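Local coordinates for protein purine nucleoside phosphorylase (Schistosoma mansoni, PDB 5TBV) that probably catalyses the reversible phosphorolysis of purine nucleosides such as inosine and guanosine, yielding the free base and ribose 1-phosphate, at residues G30-S35 / Q84-M89; R111-T116 / I235-V240; I122-K127 / S247-E252; L242-S247 / E260-V265. One frame throughout, in Å; residues are numbered along the deposited sequence.

Contact 1 of 4, residues G30-S35 / Q84-M89. With TBN ('2-(4-amino-pyrrolo[2,3-D]pyrimidin-7-yl)-5-hydroxymethyl-tetrahydro-furan-3,4-diol), chain B; SO4 (sulfate ion), chain C.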
loop_
_atom_site.group_PDB
_atom_site.type_symbol
_atom_site.label_atom_id
_atom_site.label_comp_id
_atom_site.label_asym_id
_atom_site.label_seq_id
_atom_site.Cartn_x
_atom_site.Cartn_y
_atom_site.Cartn_z
ATOM N N GLY A 30 -30.644 -1.657 2.584
ATOM C CA GLY A 30 -29.672 -2.473 3.317
ATOM C C GLY A 30 -29.015 -1.648 4.411
ATOM O O GLY A 30 -28.959 -0.417 4.320
ATOM N N ILE A 31 -28.593 -2.321 5.483
ATOM C CA ILE A 31 -27.972 -1.696 6.655
ATOM C C ILE A 31 -26.756 -2.532 7.065
ATOM O O ILE A 31 -26.800 -3.766 7.006
ATOM C CB ILE A 31 -28.962 -1.588 7.831
ATOM C CG1 ILE A 31 -30.215 -0.817 7.417
ATOM C CG2 ILE A 31 -28.300 -0.912 9.031
ATOM C CD1 ILE A 31 -31.378 -1.065 8.282
ATOM N N ILE A 32 -25.680 -1.865 7.510
ATOM C CA ILE A 32 -24.512 -2.534 8.097
ATOM C C ILE A 32 -24.221 -1.932 9.481
ATOM O O ILE A 32 -24.001 -0.720 9.604
ATOM C CB ILE A 32 -23.277 -2.434 7.186
ATOM C CG1 ILE A 32 -23.603 -2.975 5.791
ATOM C CG2 ILE A 32 -22.102 -3.229 7.772
ATOM C CD1 ILE A 32 -22.495 -2.740 4.745
ATOM N N CYS A 33 -24.217 -2.772 10.511
ATOM C CA CYS A 33 -23.942 -2.363 11.896
ATOM C C CYS A 33 -22.457 -2.548 12.217
ATOM O O CYS A 33 -21.942 -3.664 12.110
ATOM C CB CYS A 33 -24.781 -3.179 12.879
ATOM S SG CYS A 33 -26.584 -3.065 12.622
ATOM N N GLY A 34 -21.786 -1.462 12.625
ATOM C CA GLY A 34 -20.374 -1.474 12.991
ATOM C C GLY A 34 -20.128 -2.083 14.373
ATOM O O GLY A 34 -21.035 -2.618 15.014
ATOM N N SER A 35 -18.862 -2.001 14.834
ATOM C CA SER A 35 -18.455 -2.645 16.087
ATOM C C SER A 35 -19.389 -2.305 17.245
ATOM O O SER A 35 -19.481 -1.144 17.661
ATOM C CB SER A 35 -17.014 -2.242 16.465
ATOM O OG SER A 35 -16.045 -2.910 15.664
ATOM N N GLN A 84 -25.821 -7.751 11.005
ATOM C CA GLN A 84 -25.592 -7.528 12.431
ATOM C C GLN A 84 -24.109 -7.547 12.807
ATOM O O GLN A 84 -23.765 -7.297 13.969
ATOM C CB GLN A 84 -26.373 -8.569 13.251
ATOM C CG GLN A 84 -26.470 -8.247 14.738
ATOM C CD GLN A 84 -27.410 -9.165 15.484
ATOM O OE1 GLN A 84 -28.103 -9.982 14.882
ATOM N NE2 GLN A 84 -27.455 -9.019 16.807
ATOM N N GLY A 85 -23.234 -7.808 11.853
ATOM C CA GLY A 85 -21.799 -7.686 12.034
ATOM C C GLY A 85 -21.196 -7.652 10.649
ATOM O O GLY A 85 -21.801 -8.139 9.686
ATOM N N ARG A 86 -20.008 -7.060 10.538
ATOM C CA ARG A 86 -19.387 -6.951 9.228
ATOM C C ARG A 86 -18.053 -7.681 9.233
ATOM O O ARG A 86 -17.497 -7.994 10.294
ATOM C CB ARG A 86 -19.193 -5.472 8.812
ATOM C CG ARG A 86 -18.215 -4.682 9.687
ATOM C CD ARG A 86 -17.306 -3.751 8.825
ATOM N NE ARG A 86 -18.020 -2.705 8.073
ATOM C CZ ARG A 86 -18.634 -1.660 8.632
ATOM N NH1 ARG A 86 -18.650 -1.499 9.964
ATOM N NH2 ARG A 86 -19.219 -0.755 7.861
ATOM N N LEU A 87 -17.562 -7.950 8.017
ATOM C CA LEU A 87 -16.256 -8.541 7.743
ATOM C C LEU A 87 -15.230 -7.452 7.461
ATOM O O LEU A 87 -15.552 -6.428 6.850
ATOM C CB LEU A 87 -16.333 -9.474 6.532
ATOM C CG LEU A 87 -17.384 -10.579 6.647
ATOM C CD1 LEU A 87 -17.543 -11.252 5.304
ATOM C CD2 LEU A 87 -17.026 -11.599 7.752
ATOM N N HIS A 88 -13.973 -7.696 7.882
ATOM C CA HIS A 88 -12.890 -6.734 7.703
ATOM C C HIS A 88 -11.703 -7.377 6.995
ATOM O O HIS A 88 -11.415 -8.562 7.193
ATOM C CB HIS A 88 -12.375 -6.182 9.057
ATOM C CG HIS A 88 -13.454 -5.726 9.990
ATOM N ND1 HIS A 88 -14.252 -6.604 10.700
ATOM C CD2 HIS A 88 -13.829 -4.479 10.376
ATOM C CE1 HIS A 88 -15.092 -5.918 11.460
ATOM N NE2 HIS A 88 -14.857 -4.629 11.286
ATOM N N MET A 89 -10.966 -6.566 6.225
ATOM C CA MET A 89 -9.803 -7.097 5.507
ATOM C C MET A 89 -8.649 -7.489 6.455
ATOM O O MET A 89 -7.897 -8.425 6.142
ATOM C CB MET A 89 -9.322 -6.095 4.440
ATOM C CG MET A 89 -10.283 -5.860 3.223
ATOM S SD MET A 89 -10.638 -7.359 2.245
ATOM C CE MET A 89 -9.052 -7.754 1.466
HETATM O "O5'" TBN B . -11.321 -1.234 17.651
HETATM C "C5'" TBN B . -10.977 -1.565 16.324
HETATM C "C4'" TBN B . -12.200 -1.738 15.430
HETATM O "O4'" TBN B . -12.957 -0.570 15.459
HETATM C "C1'" TBN B . -12.542 0.311 14.466
HETATM N N9 TBN B . -11.819 1.409 15.124
HETATM C C8 TBN B . -12.240 1.893 16.292
HETATM C C7 TBN B . -11.455 2.892 16.762
HETATM C C5 TBN B . -10.465 3.020 15.779
HETATM C C6 TBN B . -9.270 3.892 15.609
HETATM N N1 TBN B . -8.532 3.721 14.522
HETATM C C2 TBN B . -8.854 2.803 13.631
HETATM N N3 TBN B . -9.905 2.006 13.708
HETATM C C4 TBN B . -10.734 2.053 14.736
HETATM N N6 TBN B . -8.912 4.812 16.520
HETATM C "C2'" TBN B . -11.720 -0.511 13.489
HETATM O "O2'" TBN B . -12.218 -0.317 12.227
HETATM C "C3'" TBN B . -11.809 -1.939 13.980
HETATM O "O3'" TBN B . -12.732 -2.739 13.273
HETATM S S SO4 C . -15.854 -1.299 12.506
HETATM O O1 SO4 C . -14.799 -1.871 13.421
HETATM O O2 SO4 C . -15.183 -0.438 11.519
HETATM O O3 SO4 C . -16.883 -0.475 13.146
HETATM O O4 SO4 C . -16.506 -2.392 11.791
#

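Contact 2 of 4, residues R111-T116 / I235-V240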
loop_
_atom_site.group_PDB
_atom_site.type_symbol
_atom_site.label_atom_id
_atom_site.label_comp_id
_atom_site.label_asym_id
_atom_site.label_seq_id
_atom_site.Cartn_x
_atom_site.Cartn_y
_atom_site.Cartn_z
ATOM N N ARG A 111 -31.501 -0.845 -3.008
ATOM C CA ARG A 111 -31.161 0.351 -3.773
ATOM C C ARG A 111 -30.470 1.427 -2.948
ATOM O O ARG A 111 -29.813 2.295 -3.533
ATOM C CB ARG A 111 -32.421 0.979 -4.383
ATOM C CG ARG A 111 -33.487 -0.020 -4.728
ATOM C CD ARG A 111 -33.799 0.022 -6.193
ATOM N NE ARG A 111 -34.222 1.349 -6.626
ATOM C CZ ARG A 111 -35.480 1.784 -6.605
ATOM N NH1 ARG A 111 -36.460 0.999 -6.161
ATOM N NH2 ARG A 111 -35.759 3.013 -7.036
ATOM N N VAL A 112 -30.646 1.420 -1.629
ATOM C CA VAL A 112 -30.008 2.363 -0.711
ATOM C C VAL A 112 -29.364 1.559 0.415
ATOM O O VAL A 112 -29.996 0.652 0.970
ATOM C CB VAL A 112 -31.030 3.389 -0.168
ATOM C CG1 VAL A 112 -30.378 4.379 0.846
ATOM C CG2 VAL A 112 -31.661 4.134 -1.328
ATOM N N LEU A 113 -28.102 1.870 0.729
ATOM C CA LEU A 113 -27.318 1.171 1.749
ATOM C C LEU A 113 -26.883 2.165 2.822
ATOM O O LEU A 113 -26.237 3.167 2.503
ATOM C CB LEU A 113 -26.088 0.501 1.115
ATOM C CG LEU A 113 -25.081 -0.198 2.024
ATOM C CD1 LEU A 113 -25.833 -1.293 2.781
ATOM C CD2 LEU A 113 -23.940 -0.796 1.184
ATOM N N LEU A 114 -27.225 1.882 4.090
ATOM C CA LEU A 114 -26.909 2.739 5.241
ATOM C C LEU A 114 -25.846 2.042 6.099
ATOM O O LEU A 114 -26.090 0.954 6.634
ATOM C CB LEU A 114 -28.176 3.039 6.068
ATOM C CG LEU A 114 -29.454 3.461 5.324
ATOM C CD1 LEU A 114 -30.629 3.684 6.297
ATOM C CD2 LEU A 114 -29.182 4.712 4.480
ATOM N N ILE A 115 -24.669 2.663 6.219
ATOM C CA ILE A 115 -23.485 2.048 6.824
ATOM C C ILE A 115 -23.103 2.769 8.117
ATOM O O ILE A 115 -23.073 4.002 8.160
ATOM C CB ILE A 115 -22.326 2.095 5.809
ATOM C CG1 ILE A 115 -22.731 1.378 4.515
ATOM C CG2 ILE A 115 -21.021 1.513 6.397
ATOM C CD1 ILE A 115 -21.763 1.630 3.370
ATOM N N THR A 116 -22.768 2.004 9.162
ATOM C CA THR A 116 -22.184 2.578 10.371
ATOM C C THR A 116 -20.789 2.001 10.619
ATOM O O THR A 116 -20.465 0.890 10.178
ATOM C CB THR A 116 -23.065 2.347 11.619
ATOM O OG1 THR A 116 -23.266 0.940 11.851
ATOM C CG2 THR A 116 -24.446 3.029 11.470
ATOM N N ILE A 235 -25.622 1.213 -6.153
ATOM C CA ILE A 235 -26.367 1.358 -4.905
ATOM C C ILE A 235 -25.950 2.668 -4.230
ATOM O O ILE A 235 -24.758 2.934 -4.056
ATOM C CB ILE A 235 -26.150 0.140 -3.987
ATOM C CG1 ILE A 235 -26.792 -1.117 -4.618
ATOM C CG2 ILE A 235 -26.723 0.411 -2.571
ATOM C CD1 ILE A 235 -26.415 -2.437 -3.927
ATOM N N LYS A 236 -26.928 3.504 -3.888
ATOM C CA LYS A 236 -26.661 4.745 -3.155
ATOM C C LYS A 236 -26.267 4.466 -1.702
ATOM O O LYS A 236 -26.794 3.551 -1.060
ATOM C CB LYS A 236 -27.896 5.641 -3.192
ATOM C CG LYS A 236 -28.309 6.085 -4.590
ATOM C CD LYS A 236 -29.283 7.287 -4.544
ATOM C CE LYS A 236 -30.540 6.949 -3.774
ATOM N NZ LYS A 236 -31.384 5.954 -4.502
ATOM N N VAL A 237 -25.351 5.290 -1.163
ATOM C CA VAL A 237 -24.741 5.037 0.142
ATOM C C VAL A 237 -24.822 6.262 1.057
ATOM O O VAL A 237 -24.524 7.388 0.646
ATOM C CB VAL A 237 -23.266 4.599 -0.013
ATOM C CG1 VAL A 237 -22.541 4.638 1.327
ATOM C CG2 VAL A 237 -23.170 3.178 -0.664
ATOM N N LEU A 238 -25.192 6.030 2.312
ATOM C CA LEU A 238 -24.937 6.954 3.416
ATOM C C LEU A 238 -24.041 6.240 4.420
ATOM O O LEU A 238 -24.348 5.110 4.810
ATOM C CB LEU A 238 -26.248 7.367 4.088
ATOM C CG LEU A 238 -26.152 8.258 5.338
ATOM C CD1 LEU A 238 -25.859 9.724 4.955
ATOM C CD2 LEU A 238 -27.418 8.157 6.206
ATOM N N ALA A 239 -22.971 6.906 4.881
ATOM C CA ALA A 239 -22.029 6.319 5.841
ATOM C C ALA A 239 -21.783 7.259 7.022
ATOM O O ALA A 239 -21.467 8.436 6.824
ATOM C CB ALA A 239 -20.693 5.976 5.153
ATOM N N VAL A 240 -21.923 6.743 8.247
ATOM C CA VAL A 240 -21.753 7.524 9.476
ATOM C C VAL A 240 -20.712 6.853 10.370
ATOM O O VAL A 240 -20.866 5.677 10.729
ATOM C CB VAL A 240 -23.077 7.670 10.248
ATOM C CG1 VAL A 240 -22.867 8.532 11.513
ATOM C CG2 VAL A 240 -24.207 8.220 9.346
#

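Contact 3 of 4, residues I122-K127 / S247-E252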
loop_
_atom_site.group_PDB
_atom_site.type_symbol
_atom_site.label_atom_id
_atom_site.label_comp_id
_atom_site.label_asym_id
_atom_site.label_seq_id
_atom_site.Cartn_x
_atom_site.Cartn_y
_atom_site.Cartn_z
ATOM N N ILE A 122 -9.613 12.458 13.923
ATOM C CA ILE A 122 -8.358 13.138 13.582
ATOM C C ILE A 122 -8.496 14.639 13.741
ATOM O O ILE A 122 -7.698 15.281 14.429
ATOM C CB ILE A 122 -7.899 12.771 12.146
ATOM C CG1 ILE A 122 -7.673 11.259 11.980
ATOM C CG2 ILE A 122 -6.643 13.547 11.788
ATOM C CD1 ILE A 122 -6.532 10.647 12.871
ATOM N N ASN A 123 -9.515 15.217 13.098
ATOM C CA ASN A 123 -9.892 16.599 13.339
ATOM C C ASN A 123 -9.955 16.878 14.841
ATOM O O ASN A 123 -10.590 16.127 15.592
ATOM C CB ASN A 123 -11.251 16.852 12.682
ATOM C CG ASN A 123 -11.632 18.301 12.669
ATOM O OD1 ASN A 123 -11.802 18.930 13.715
ATOM N ND2 ASN A 123 -11.785 18.848 11.475
ATOM N N ARG A 124 -9.277 17.955 15.282
ATOM C CA ARG A 124 -9.148 18.226 16.712
ATOM C C ARG A 124 -10.494 18.509 17.377
ATOM O O ARG A 124 -10.614 18.394 18.605
ATOM C CB ARG A 124 -8.205 19.412 16.949
ATOM C CG ARG A 124 -6.745 19.151 16.624
ATOM C CD ARG A 124 -5.836 20.285 17.132
ATOM N NE ARG A 124 -5.733 20.206 18.588
ATOM C CZ ARG A 124 -4.720 19.632 19.239
ATOM N NH1 ARG A 124 -3.705 19.107 18.562
ATOM N NH2 ARG A 124 -4.730 19.580 20.568
ATOM N N LYS A 125 -11.515 18.857 16.599
ATOM C CA LYS A 125 -12.792 19.221 17.203
ATOM C C LYS A 125 -13.546 17.995 17.726
ATOM O O LYS A 125 -14.337 18.117 18.668
ATOM C CB LYS A 125 -13.622 20.003 16.180
ATOM C CG LYS A 125 -14.998 20.428 16.646
ATOM C CD LYS A 125 -15.301 21.891 16.299
ATOM C CE LYS A 125 -15.176 22.185 14.807
ATOM N NZ LYS A 125 -13.784 22.514 14.395
ATOM N N LEU A 126 -13.267 16.808 17.179
ATOM C CA LEU A 126 -14.086 15.618 17.415
ATOM C C LEU A 126 -13.771 14.962 18.755
ATOM O O LEU A 126 -12.605 14.763 19.101
ATOM C CB LEU A 126 -13.857 14.608 16.286
ATOM C CG LEU A 126 -14.220 15.092 14.877
ATOM C CD1 LEU A 126 -13.769 14.092 13.789
ATOM C CD2 LEU A 126 -15.713 15.394 14.769
ATOM N N LYS A 127 -14.811 14.594 19.499
ATOM C CA LYS A 127 -14.643 13.886 20.766
ATOM C C LYS A 127 -15.453 12.592 20.753
ATOM O O LYS A 127 -16.335 12.395 19.903
ATOM C CB LYS A 127 -15.048 14.764 21.975
ATOM C CG LYS A 127 -16.367 15.467 21.786
ATOM C CD LYS A 127 -16.864 16.151 23.061
ATOM C CE LYS A 127 -17.809 17.317 22.744
ATOM N NZ LYS A 127 -18.757 17.069 21.620
ATOM N N SER A 247 -7.664 10.523 18.279
ATOM C CA SER A 247 -6.301 9.987 18.264
ATOM C C SER A 247 -5.245 11.067 18.473
ATOM O O SER A 247 -4.181 10.778 19.037
ATOM C CB SER A 247 -6.019 9.259 16.944
ATOM O OG SER A 247 -7.048 8.336 16.624
ATOM N N ILE A 248 -5.498 12.299 18.013
ATOM C CA ILE A 248 -4.493 13.357 18.147
ATOM C C ILE A 248 -4.360 13.772 19.603
ATOM O O ILE A 248 -3.252 13.846 20.157
ATOM C CB ILE A 248 -4.847 14.561 17.247
ATOM C CG1 ILE A 248 -4.751 14.195 15.762
ATOM C CG2 ILE A 248 -3.987 15.791 17.576
ATOM C CD1 ILE A 248 -3.342 14.014 15.255
ATOM N N LEU A 249 -5.485 14.047 20.256
ATOM C CA LEU A 249 -5.368 14.471 21.645
ATOM C C LEU A 249 -4.934 13.316 22.537
ATOM O O LEU A 249 -4.189 13.538 23.494
ATOM C CB LEU A 249 -6.676 15.105 22.145
ATOM C CG LEU A 249 -6.865 16.574 21.716
ATOM C CD1 LEU A 249 -7.286 16.675 20.239
ATOM C CD2 LEU A 249 -7.858 17.307 22.616
ATOM N N ASP A 250 -5.368 12.085 22.232
ATOM C CA ASP A 250 -4.902 10.928 23.003
ATOM C C ASP A 250 -3.379 10.816 22.993
ATOM O O ASP A 250 -2.754 10.585 24.036
ATOM C CB ASP A 250 -5.519 9.646 22.449
ATOM C CG ASP A 250 -6.948 9.426 22.915
ATOM O OD1 ASP A 250 -7.448 10.243 23.731
ATOM O OD2 ASP A 250 -7.556 8.422 22.477
ATOM N N ALA A 251 -2.766 10.945 21.812
ATOM C CA ALA A 251 -1.315 10.832 21.713
ATOM C C ALA A 251 -0.612 11.911 22.530
ATOM O O ALA A 251 0.432 11.654 23.143
ATOM C CB ALA A 251 -0.895 10.906 20.247
ATOM N N GLU A 252 -1.179 13.122 22.566
ATOM C CA GLU A 252 -0.579 14.211 23.334
ATOM C C GLU A 252 -0.661 13.962 24.834
ATOM O O GLU A 252 0.199 14.427 25.589
ATOM C CB GLU A 252 -1.264 15.541 22.968
ATOM C CG GLU A 252 -1.032 15.966 21.515
ATOM C CD GLU A 252 -1.788 17.230 21.113
ATOM O OE1 GLU A 252 -2.569 17.766 21.916
ATOM O OE2 GLU A 252 -1.608 17.683 19.970
#

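Contact 4 of 4, residues L242-S247 / E260-V265. With TBN ('2-(4-amino-pyrrolo[2,3-D]pyrimidin-7-yl)-5-hydroxymethyl-tetrahydro-furan-3,4-diol), chain B.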
loop_
_atom_site.group_PDB
_atom_site.type_symbol
_atom_site.label_atom_id
_atom_site.label_comp_id
_atom_site.label_asym_id
_atom_site.label_seq_id
_atom_site.Cartn_x
_atom_site.Cartn_y
_atom_site.Cartn_z
ATOM N N LEU A 242 -19.170 6.695 14.159
ATOM C CA LEU A 242 -19.289 7.041 15.577
ATOM C C LEU A 242 -17.867 7.139 16.127
ATOM O O LEU A 242 -17.093 6.193 15.997
ATOM C CB LEU A 242 -20.107 6.004 16.353
ATOM C CG LEU A 242 -20.230 6.153 17.872
ATOM C CD1 LEU A 242 -20.713 7.531 18.283
ATOM C CD2 LEU A 242 -21.188 5.082 18.413
ATOM N N ILE A 243 -17.512 8.290 16.701
ATOM C CA ILE A 243 -16.137 8.529 17.132
ATOM C C ILE A 243 -15.885 7.797 18.448
ATOM O O ILE A 243 -16.574 8.034 19.446
ATOM C CB ILE A 243 -15.867 10.033 17.282
ATOM C CG1 ILE A 243 -16.035 10.731 15.930
ATOM C CG2 ILE A 243 -14.468 10.266 17.894
ATOM C CD1 ILE A 243 -15.313 10.034 14.779
ATOM N N ALA A 244 -14.892 6.914 18.460
ATOM C CA ALA A 244 -14.532 6.213 19.694
ATOM C C ALA A 244 -13.562 7.005 20.556
ATOM O O ALA A 244 -13.612 6.917 21.787
ATOM C CB ALA A 244 -13.909 4.841 19.380
ATOM N N ASN A 245 -12.690 7.789 19.939
ATOM C CA ASN A 245 -11.619 8.480 20.647
ATOM C C ASN A 245 -11.081 9.535 19.693
ATOM O O ASN A 245 -11.270 9.431 18.477
ATOM C CB ASN A 245 -10.515 7.495 21.043
ATOM C CG ASN A 245 -9.757 6.950 19.816
ATOM O OD1 ASN A 245 -10.294 6.178 19.003
ATOM N ND2 ASN A 245 -8.511 7.372 19.670
ATOM N N ASN A 246 -10.402 10.545 20.230
ATOM C CA ASN A 246 -9.641 11.444 19.369
ATOM C C ASN A 246 -8.179 11.012 19.412
ATOM O O ASN A 246 -7.527 11.132 20.449
ATOM C CB ASN A 246 -9.781 12.910 19.780
ATOM C CG ASN A 246 -9.203 13.838 18.715
ATOM O OD1 ASN A 246 -7.979 13.927 18.541
ATOM N ND2 ASN A 246 -10.078 14.479 17.957
ATOM N N SER A 247 -7.664 10.523 18.279
ATOM C CA SER A 247 -6.301 9.987 18.264
ATOM C C SER A 247 -5.245 11.067 18.473
ATOM O O SER A 247 -4.181 10.778 19.037
ATOM C CB SER A 247 -6.019 9.259 16.944
ATOM O OG SER A 247 -7.048 8.336 16.624
ATOM N N GLU A 260 -12.033 -2.533 24.085
ATOM C CA GLU A 260 -13.040 -2.434 25.135
ATOM C C GLU A 260 -13.618 -1.027 25.219
ATOM O O GLU A 260 -14.838 -0.863 25.343
ATOM C CB GLU A 260 -12.443 -2.862 26.474
ATOM C CG GLU A 260 -12.207 -4.356 26.568
ATOM C CD GLU A 260 -11.227 -4.733 27.676
ATOM O OE1 GLU A 260 -10.602 -3.817 28.269
ATOM O OE2 GLU A 260 -11.087 -5.950 27.956
ATOM N N LYS A 261 -12.767 0.005 25.130
ATOM C CA LYS A 261 -13.281 1.375 25.103
ATOM C C LYS A 261 -14.166 1.597 23.887
ATOM O O LYS A 261 -15.170 2.318 23.964
ATOM C CB LYS A 261 -12.144 2.397 25.104
ATOM C CG LYS A 261 -11.340 2.481 26.397
ATOM C CD LYS A 261 -10.127 3.424 26.231
ATOM C CE LYS A 261 -9.284 3.537 27.521
ATOM N NZ LYS A 261 -10.024 4.285 28.581
ATOM N N VAL A 262 -13.805 0.980 22.753
ATOM C CA VAL A 262 -14.578 1.144 21.521
ATOM C C VAL A 262 -15.994 0.606 21.710
ATOM O O VAL A 262 -16.984 1.273 21.369
ATOM C CB VAL A 262 -13.878 0.448 20.334
ATOM C CG1 VAL A 262 -14.810 0.424 19.099
ATOM C CG2 VAL A 262 -12.538 1.096 19.977
ATOM N N LEU A 263 -16.101 -0.620 22.235
ATOM C CA LEU A 263 -17.396 -1.260 22.466
ATOM C C LEU A 263 -18.250 -0.504 23.478
ATOM O O LEU A 263 -19.486 -0.565 23.412
ATOM C CB LEU A 263 -17.193 -2.705 22.936
ATOM C CG LEU A 263 -16.524 -3.632 21.919
ATOM C CD1 LEU A 263 -16.403 -5.032 22.482
ATOM C CD2 LEU A 263 -17.289 -3.622 20.602
ATOM N N ALA A 264 -17.620 0.195 24.430
ATOM C CA ALA A 264 -18.401 0.911 25.432
ATOM C C ALA A 264 -19.009 2.180 24.848
ATOM O O ALA A 264 -20.152 2.528 25.167
ATOM C CB ALA A 264 -17.542 1.223 26.661
ATOM N N VAL A 265 -18.266 2.878 23.982
ATOM C CA VAL A 265 -18.810 4.054 23.308
ATOM C C VAL A 265 -19.995 3.660 22.433
ATOM O O VAL A 265 -21.032 4.339 22.421
ATOM C CB VAL A 265 -17.713 4.767 22.488
ATOM C CG1 VAL A 265 -18.311 5.874 21.640
ATOM C CG2 VAL A 265 -16.644 5.335 23.405
HETATM O "O5'" TBN B . -11.321 -1.234 17.651
HETATM C "C5'" TBN B . -10.977 -1.565 16.324
HETATM C "C4'" TBN B . -12.200 -1.738 15.430
HETATM O "O4'" TBN B . -12.957 -0.570 15.459
HETATM C "C1'" TBN B . -12.542 0.311 14.466
HETATM N N9 TBN B . -11.819 1.409 15.124
HETATM C C8 TBN B . -12.240 1.893 16.292
HETATM C C7 TBN B . -11.455 2.892 16.762
HETATM C C5 TBN B . -10.465 3.020 15.779
HETATM C C6 TBN B . -9.270 3.892 15.609
HETATM N N1 TBN B . -8.532 3.721 14.522
HETATM C C2 TBN B . -8.854 2.803 13.631
HETATM N N3 TBN B . -9.905 2.006 13.708
HETATM C C4 TBN B . -10.734 2.053 14.736
HETATM N N6 TBN B . -8.912 4.812 16.520
HETATM C "C2'" TBN B . -11.720 -0.511 13.489
HETATM O "O2'" TBN B . -12.218 -0.317 12.227
HETATM C "C3'" TBN B . -11.809 -1.939 13.980
HETATM O "O3'" TBN B . -12.732 -2.739 13.273
#

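Contact 1 of 4, residues G30-S35 / Q84-M89
Ile-32 and Gly-34 pack against the side chain of Arg-86 where strand 29-32 runs into the anion site, which a sulfate fills here. This is consistent with the phosphate site of the trimeric purine nucleoside phosphorylases. The tight part surrounds the Arg-86 guanidinium. Ile-32 CG2 lies over one face of it, toward the rim, and 3.8 Å from Arg-86 NH2. Gly-34 CA comes to 3.5 Å from Arg-86 NH1. CG of Arg-86 sits between its backbone N and carbonyl carbon (chi1 65°), and further bends along the chain bring NH1 round to the anion. A salt bridge from Arg-86 NE to Glu-226 is a second hold on the group. The looser side is at Cys-33 and Gln-84. There Cys-33 CB stays 4.4 Å from Gln-84 O. CB of Gln-84 points away from segment 30-35, and the residue is partly exposed. No hydrogen bond joins the two segments directly; both bind the same sulfate. Sulfate O4 takes one bond from Arg-86 NH1, at 3.0 Å near the guanidinium plane, and another from His-88 NE2, at 2.8 Å and the ring edge. Ser-35 OG bonds sulfate O1 at 2.8 Å, and Ser-35 N gives sulfate O3 a nearly straight bond of 3.0 Å (177°).

Contact 2 of 4, residues R111-T116 / I235-V240
Leu-113 uses both polar atoms of its backbone across the contact. Leu-113 N gives a bond to Lys-236 O (2.8 Å), and Leu-113 O takes one from Leu-238 N (3.1 Å). One face of the sheet carries Val-112, Leu-114 and Thr-116 beside Lys-236, Leu-238 and Val-240; the other carries Leu-113 and Ile-115 beside Val-237 and Ala-239. Ile-115 continues the bonding pattern, from its N to Leu-238 O and from its O to Val-240 N. Lys-236 N to Arg-111 O (3.1 Å) is the first bond of the series and is more bent, at 147°. These are neighbouring parallel strands of the central sheet in the phosphorylase fold, a sheet with helices packed on both faces. Helix 259-283 covers Leu-114 and Thr-116, while helices 95-108 and 224-232 cover Leu-113. On the latter face Ile-115 CD1 reaches Val-237 CG1 at 3.7 Å. Ile-235 CG2 tucks in at the same distance from Leu-113 CB. On the former face Leu-114 CG is anti to its carbonyl carbon (chi1 -46°), and the branch CD2 touches Leu-238 CB at 4.0 Å. Thr-116 OG1 bonds Ile-32 O at the end of strand 29-32 and Gly-34 N just after it.

Contact 3 of 4, residues I122-K127 / S247-E252
Arg-124 grips the Glu-252 carboxylate end-on with two nitrogens. Arg-124 NH1 reaches Glu-252 OE2 at 2.9 Å (174°), and Arg-124 NH2 reaches Glu-252 OE1 at 3.1 Å (165°). Both oxygens are met on their syn side and lie close to the guanidinium plane. The two flat groups are turned 30° from each other. Paired bonds of this kind restrict rotation of both ends. Leu-249 CD1 lies over one guanidinium face, 3.9 Å from Arg-124 NH2, and Ile-248 CG2 comes to 3.5 Å from Arg-124 NH1. Nearer the core, Ile-248 CG1 rests on the backbone of the loop, 3.4 Å from Ile-122 O. Beside it, Ile-122 CD1 touches Ser-247 CB at 4.3 Å. The loop contains a type I beta turn from Asn-123 to Leu-126, closed by Leu-126 N to Asn-123 O. It faces the short helix 247-252. An Asx turn overlaps the beta turn: Asn-123 OD1 accepts from Lys-125 N at 2.9 Å, in the carbonyl plane and on a lone pair. Asn-246, just before the helix, ties the two parts together. Its ND2 bonds Asn-123 O and Leu-126 O, while its OD1 caps the helix at Leu-249 N. Beyond the contact, Ile-122 packs on Leu-212 of helix 205-214 and Val-219 of strand 218-220.

Contact 4 of 4, residues L242-S247 / E260-V265
Next to the packing of Ala-244 on Val-262, Asn-245 OD1 accepts a hydrogen bond of 3.2 Å from N6, the exocyclic amine of the bound nucleoside (152°). Asn-245 CG sits between its own backbone N and carbonyl carbon (chi1 68°), which turns the amide to the base. Its ND2 bonds Asp-250 OD2, a bond that would set which end of the amide faces N6. The site is the base pocket, as in other trimeric purine nucleoside phosphorylases, where the equivalent asparagine binds the purine. Val-262 borders both base and sugar, with Val-262 CG2 3.5 Å from O5' and 3.8 Å from C8 of the nucleoside. The same methyl touches Ala-244 CB at 4.0 Å, so the small alanine and the valine flank one rim of the ligand together. One helical turn on, Val-265 sets its two methyls against the strand backbone. Val-265 CG1 lies 3.5 Å from Ile-243 O, and Val-265 CG2 lies 3.8 Å from Ala-244 O. Leu-242 adds a looser apolar touch, from CG to Val-265 CG1. Segment 260-265 of helix 259-283 runs at 139° to segment 242-246 of strand 236-246, N-to-C directions compared. The strand bonds to strand 112-121 through Leu-242 and Ala-244, while Leu-242 and Ile-243 also pack on strand 131-139.

Contact 2 is plain core: two parallel strands joined by backbone bonds and aliphatic side chains. Contact 1 is also buried, but it lies where strand 29-32 ends, and it combines packing on an arginine with polar groups that bind a sulfate. These two touch through strands 29-32 and 112-121, neighbours in the sheet. Contact 4 uses the later part of the strand in contact 2 and adds helix-on-strand packing. Contacts 1 and 4 both reach the nucleoside, one near the ribose and the other at the base and O5'. Contact 3 lies nearest the surface, centred about 22 Å from the chain centre, buried at its isoleucines and exposed at its salt bridge. It shares Ser-247 with contact 4.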